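Local coordinates for dTDP-glucose 4,6-dehydratase (Klebsiella pneumoniae, PDB 5U4Q), which binds NAD and probably converts dTDP-glucose into its 4-keto-6-deoxy form by eliminating water, at residues Ala194-Met202 against Leu271-Leu282. Sequence-based numbering, arbitrary orientation. Where two conformers were deposited one is given.
Sequences ALFKFTKAM and LMDYITALEEAL
A chi1 of -89°, some 30° beyond the staggered position near -60°, turns Leu278 so that both methyls meet helix 194-202, where Leu195, Phe198, Thr199 and Met202 enclose it as a knob in a hole. CD1 of Leu278 lies 3.6 Å from CB of Phe198 and meets that ring near its plane, at the edge, while CD2 of Leu278 approaches OG1 of Thr199 at 3.4 Å. That hydroxyl spends its proton within its own helix: OG1 of Thr199 donates to O of Leu195 over 2.8 Å from above the carbonyl plane, sharing this acceptor with Thr199 N. The helix axes pass 10.8 Å apart at -51°. Both helices belong to the smaller C-terminal part of this extended short-chain dehydrogenase/reductase fold, beside the NAD-binding Rossmann sheet; Val324, Phe327 and Val328 of helix 320-334 cover Leu195, Thr199 and Leu278. Toward the start of helix 271-282, CD2 of Leu271 reaches CZ of Phe198 at 3.5 Å, and CD2 of Leu195 lies 4.0 Å from CD1 of Tyr274. At the other end, Met202, a selenomethionine bent at chi3 (73°), brings CE to 3.7 Å from CG of Glu279, whose carboxylate turns to Lys288 in a salt bridge.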
loop_
_atom_site.group_PDB
_atom_site.type_symbol
_atom_site.label_atom_id
_atom_site.label_comp_id
_atom_site.label_asym_id
_atom_site.label_seq_id
_atom_site.Cartn_x
_atom_site.Cartn_y
_atom_site.Cartn_z
ATOM N N ALA A 194 -18.210 -10.889 -13.953
ATOM C CA ALA A 194 -19.447 -11.559 -13.514
ATOM C C ALA A 194 -20.424 -11.969 -14.599
ATOM O O ALA A 194 -19.993 -12.459 -15.636
ATOM C CB ALA A 194 -20.107 -10.679 -12.463
ATOM N N LEU A 195 -21.736 -11.781 -14.390
ATOM C CA LEU A 195 -22.696 -12.243 -15.376
ATOM C C LEU A 195 -22.594 -11.516 -16.702
ATOM O O LEU A 195 -22.820 -12.082 -17.762
ATOM C CB LEU A 195 -24.112 -12.109 -14.878
ATOM C CG LEU A 195 -24.513 -12.881 -13.648
ATOM C CD1 LEU A 195 -26.014 -12.744 -13.501
ATOM C CD2 LEU A 195 -24.119 -14.353 -13.805
ATOM N N PHE A 196 -22.275 -10.223 -16.650
ATOM C CA PHE A 196 -22.128 -9.420 -17.850
ATOM C C PHE A 196 -21.012 -10.035 -18.722
ATOM O O PHE A 196 -21.175 -10.196 -19.927
ATOM C CB PHE A 196 -21.799 -7.976 -17.403
ATOM C CG PHE A 196 -22.119 -6.892 -18.397
ATOM C CD1 PHE A 196 -22.084 -7.078 -19.779
ATOM C CD2 PHE A 196 -22.346 -5.613 -17.914
ATOM C CE1 PHE A 196 -22.358 -6.020 -20.636
ATOM C CE2 PHE A 196 -22.591 -4.556 -18.765
ATOM C CZ PHE A 196 -22.582 -4.756 -20.119
ATOM N N LYS A 197 -19.897 -10.386 -18.098
ATOM C CA LYS A 197 -18.784 -11.022 -18.827
ATOM C C LYS A 197 -19.265 -12.291 -19.524
ATOM O O LYS A 197 -19.013 -12.482 -20.712
ATOM C CB LYS A 197 -17.632 -11.344 -17.882
ATOM C CG LYS A 197 -16.457 -12.061 -18.538
ATOM C CD LYS A 197 -15.347 -12.325 -17.544
ATOM C CE LYS A 197 -14.131 -12.922 -18.239
ATOM N NZ LYS A 197 -12.963 -12.956 -17.321
ATOM N N PHE A 198 -19.973 -13.143 -18.792
ATOM C CA PHE A 198 -20.474 -14.392 -19.412
ATOM C C PHE A 198 -21.494 -14.130 -20.519
ATOM O O PHE A 198 -21.479 -14.789 -21.562
ATOM C CB PHE A 198 -21.114 -15.334 -18.398
ATOM C CG PHE A 198 -20.229 -15.728 -17.256
ATOM C CD1 PHE A 198 -18.880 -16.022 -17.443
ATOM C CD2 PHE A 198 -20.770 -15.868 -15.975
ATOM C CE1 PHE A 198 -18.079 -16.391 -16.366
ATOM C CE2 PHE A 198 -19.977 -16.251 -14.896
ATOM C CZ PHE A 198 -18.626 -16.504 -15.092
ATOM N N THR A 199 -22.399 -13.180 -20.298
ATOM C CA THR A 199 -23.439 -12.877 -21.266
ATOM C C THR A 199 -22.846 -12.358 -22.577
ATOM O O THR A 199 -23.266 -12.775 -23.662
ATOM C CB THR A 199 -24.413 -11.822 -20.684
ATOM O OG1 THR A 199 -25.049 -12.347 -19.517
ATOM C CG2 THR A 199 -25.463 -11.420 -21.698
ATOM N N LYS A 200 -21.883 -11.451 -22.459
ATOM C CA LYS A 200 -21.195 -10.894 -23.616
ATOM C C LYS A 200 -20.526 -12.027 -24.396
ATOM O O LYS A 200 -20.701 -12.141 -25.610
ATOM C CB LYS A 200 -20.159 -9.860 -23.167
ATOM C CG LYS A 200 -19.558 -9.037 -24.295
ATOM C CD LYS A 200 -18.668 -7.920 -23.762
ATOM C CE LYS A 200 -18.107 -7.064 -24.887
ATOM N NZ LYS A 200 -17.160 -6.040 -24.378
ATOM N N ALA A 201 -19.795 -12.876 -23.680
ATOM C CA ALA A 201 -19.079 -14.015 -24.291
ATOM C C ALA A 201 -20.063 -14.928 -25.028
ATOM O O ALA A 201 -19.834 -15.292 -26.193
ATOM C CB ALA A 201 -18.312 -14.792 -23.228
HETATM N N MSE A 202 -21.171 -15.252 -24.367
HETATM C CA MSE A 202 -22.226 -16.090 -24.959
HETATM C C MSE A 202 -22.822 -15.516 -26.203
HETATM O O MSE A 202 -22.928 -16.220 -27.220
HETATM C CB MSE A 202 -23.366 -16.325 -23.979
HETATM C CG MSE A 202 -22.936 -17.386 -23.000
HETATM SE SE MSE A 202 -24.225 -17.470 -21.530
HETATM C CE MSE A 202 -25.677 -18.329 -22.473
ATOM N N LEU A 271 -20.209 -21.949 -9.716
ATOM C CA LEU A 271 -20.144 -21.261 -11.016
ATOM C C LEU A 271 -21.133 -21.817 -12.053
ATOM O O LEU A 271 -21.844 -21.059 -12.743
ATOM C CB LEU A 271 -18.692 -21.309 -11.523
ATOM C CG LEU A 271 -18.210 -20.728 -12.856
ATOM C CD1 LEU A 271 -18.356 -21.707 -14.004
ATOM C CD2 LEU A 271 -18.868 -19.398 -13.165
HETATM N N MSE A 272 -21.224 -23.137 -12.160
HETATM C CA MSE A 272 -22.125 -23.730 -13.140
HETATM C C MSE A 272 -23.568 -23.358 -12.887
HETATM O O MSE A 272 -24.335 -23.325 -13.806
HETATM C CB MSE A 272 -21.963 -25.263 -13.214
HETATM C CG MSE A 272 -22.699 -25.907 -14.401
HETATM SE SE MSE A 272 -22.097 -25.358 -16.186
HETATM C CE MSE A 272 -20.302 -26.125 -15.993
ATOM N N ASP A 273 -23.961 -23.061 -11.647
ATOM C CA ASP A 273 -25.367 -22.669 -11.382
ATOM C C ASP A 273 -25.696 -21.344 -12.095
ATOM O O ASP A 273 -26.809 -21.169 -12.615
ATOM C CB ASP A 273 -25.656 -22.515 -9.882
ATOM C CG ASP A 273 -25.552 -23.831 -9.104
ATOM O OD1 ASP A 273 -25.675 -24.911 -9.706
ATOM O OD2 ASP A 273 -25.375 -23.770 -7.872
ATOM N N TYR A 274 -24.733 -20.420 -12.118
ATOM C CA TYR A 274 -24.933 -19.139 -12.813
ATOM C C TYR A 274 -24.958 -19.323 -14.318
ATOM O O TYR A 274 -25.778 -18.727 -14.993
ATOM C CB TYR A 274 -23.834 -18.131 -12.460
ATOM C CG TYR A 274 -23.875 -17.692 -11.037
ATOM C CD1 TYR A 274 -24.738 -16.686 -10.632
ATOM C CD2 TYR A 274 -23.058 -18.270 -10.092
ATOM C CE1 TYR A 274 -24.792 -16.277 -9.307
ATOM C CE2 TYR A 274 -23.106 -17.875 -8.753
ATOM C CZ TYR A 274 -23.963 -16.866 -8.376
ATOM O OH TYR A 274 -24.019 -16.479 -7.057
ATOM N N ILE A 275 -24.047 -20.146 -14.847
ATOM C CA ILE A 275 -24.009 -20.382 -16.291
ATOM C C ILE A 275 -25.303 -21.045 -16.751
ATOM O O ILE A 275 -25.895 -20.621 -17.728
ATOM C CB ILE A 275 -22.787 -21.231 -16.683
ATOM C CG1 ILE A 275 -21.512 -20.478 -16.297
ATOM C CG2 ILE A 275 -22.800 -21.533 -18.183
ATOM C CD1 ILE A 275 -20.244 -21.235 -16.603
ATOM N N THR A 276 -25.743 -22.080 -16.039
ATOM C CA THR A 276 -26.966 -22.773 -16.427
ATOM C C THR A 276 -28.161 -21.828 -16.427
ATOM O O THR A 276 -28.991 -21.835 -17.360
ATOM C CB THR A 276 -27.245 -23.960 -15.491
ATOM O OG1 THR A 276 -26.128 -24.864 -15.543
ATOM C CG2 THR A 276 -28.516 -24.677 -15.891
ATOM N N ALA A 277 -28.249 -21.001 -15.384
ATOM C CA ALA A 277 -29.341 -20.036 -15.289
ATOM C C ALA A 277 -29.294 -19.012 -16.437
ATOM O O ALA A 277 -30.330 -18.612 -16.953
ATOM C CB ALA A 277 -29.319 -19.329 -13.946
ATOM N N LEU A 278 -28.094 -18.533 -16.772
ATOM C CA LEU A 278 -27.952 -17.612 -17.912
ATOM C C LEU A 278 -28.364 -18.265 -19.209
ATOM O O LEU A 278 -29.027 -17.645 -20.040
ATOM C CB LEU A 278 -26.521 -17.109 -18.077
ATOM C CG LEU A 278 -26.103 -15.860 -17.350
ATOM C CD1 LEU A 278 -24.625 -15.639 -17.607
ATOM C CD2 LEU A 278 -26.906 -14.644 -17.814
ATOM N N GLU A 279 -27.960 -19.519 -19.391
ATOM C CA GLU A 279 -28.320 -20.251 -20.618
ATOM C C GLU A 279 -29.833 -20.328 -20.804
ATOM O O GLU A 279 -30.346 -20.104 -21.908
ATOM C CB GLU A 279 -27.679 -21.633 -20.594
ATOM C CG GLU A 279 -26.186 -21.613 -20.868
ATOM C CD GLU A 279 -25.540 -22.982 -20.742
ATOM O OE1 GLU A 279 -26.078 -23.833 -19.991
ATOM O OE2 GLU A 279 -24.503 -23.189 -21.396
ATOM N N GLU A 280 -30.542 -20.603 -19.717
ATOM C CA GLU A 280 -31.993 -20.679 -19.728
ATOM C C GLU A 280 -32.611 -19.321 -20.041
ATOM O O GLU A 280 -33.562 -19.233 -20.817
ATOM C CB GLU A 280 -32.513 -21.151 -18.376
ATOM C CG GLU A 280 -34.033 -21.302 -18.313
ATOM C CD GLU A 280 -34.549 -21.571 -16.911
ATOM O OE1 GLU A 280 -35.405 -22.472 -16.768
ATOM O OE2 GLU A 280 -34.107 -20.883 -15.953
ATOM N N ALA A 281 -32.085 -18.269 -19.417
ATOM C CA ALA A 281 -32.633 -16.925 -19.600
ATOM C C ALA A 281 -32.414 -16.381 -20.998
ATOM O O ALA A 281 -33.255 -15.662 -21.521
ATOM C CB ALA A 281 -32.042 -15.953 -18.569
ATOM N N LEU A 282 -31.267 -16.706 -21.574
ATOM C CA LEU A 282 -30.901 -16.232 -22.918
ATOM C C LEU A 282 -31.336 -17.174 -24.028
ATOM O O LEU A 282 -31.235 -16.817 -25.216
ATOM C CB LEU A 282 -29.389 -15.990 -22.993
ATOM C CG LEU A 282 -28.870 -14.887 -22.064
ATOM C CD1 LEU A 282 -27.358 -14.899 -22.023
ATOM C CD2 LEU A 282 -29.389 -13.518 -22.497
#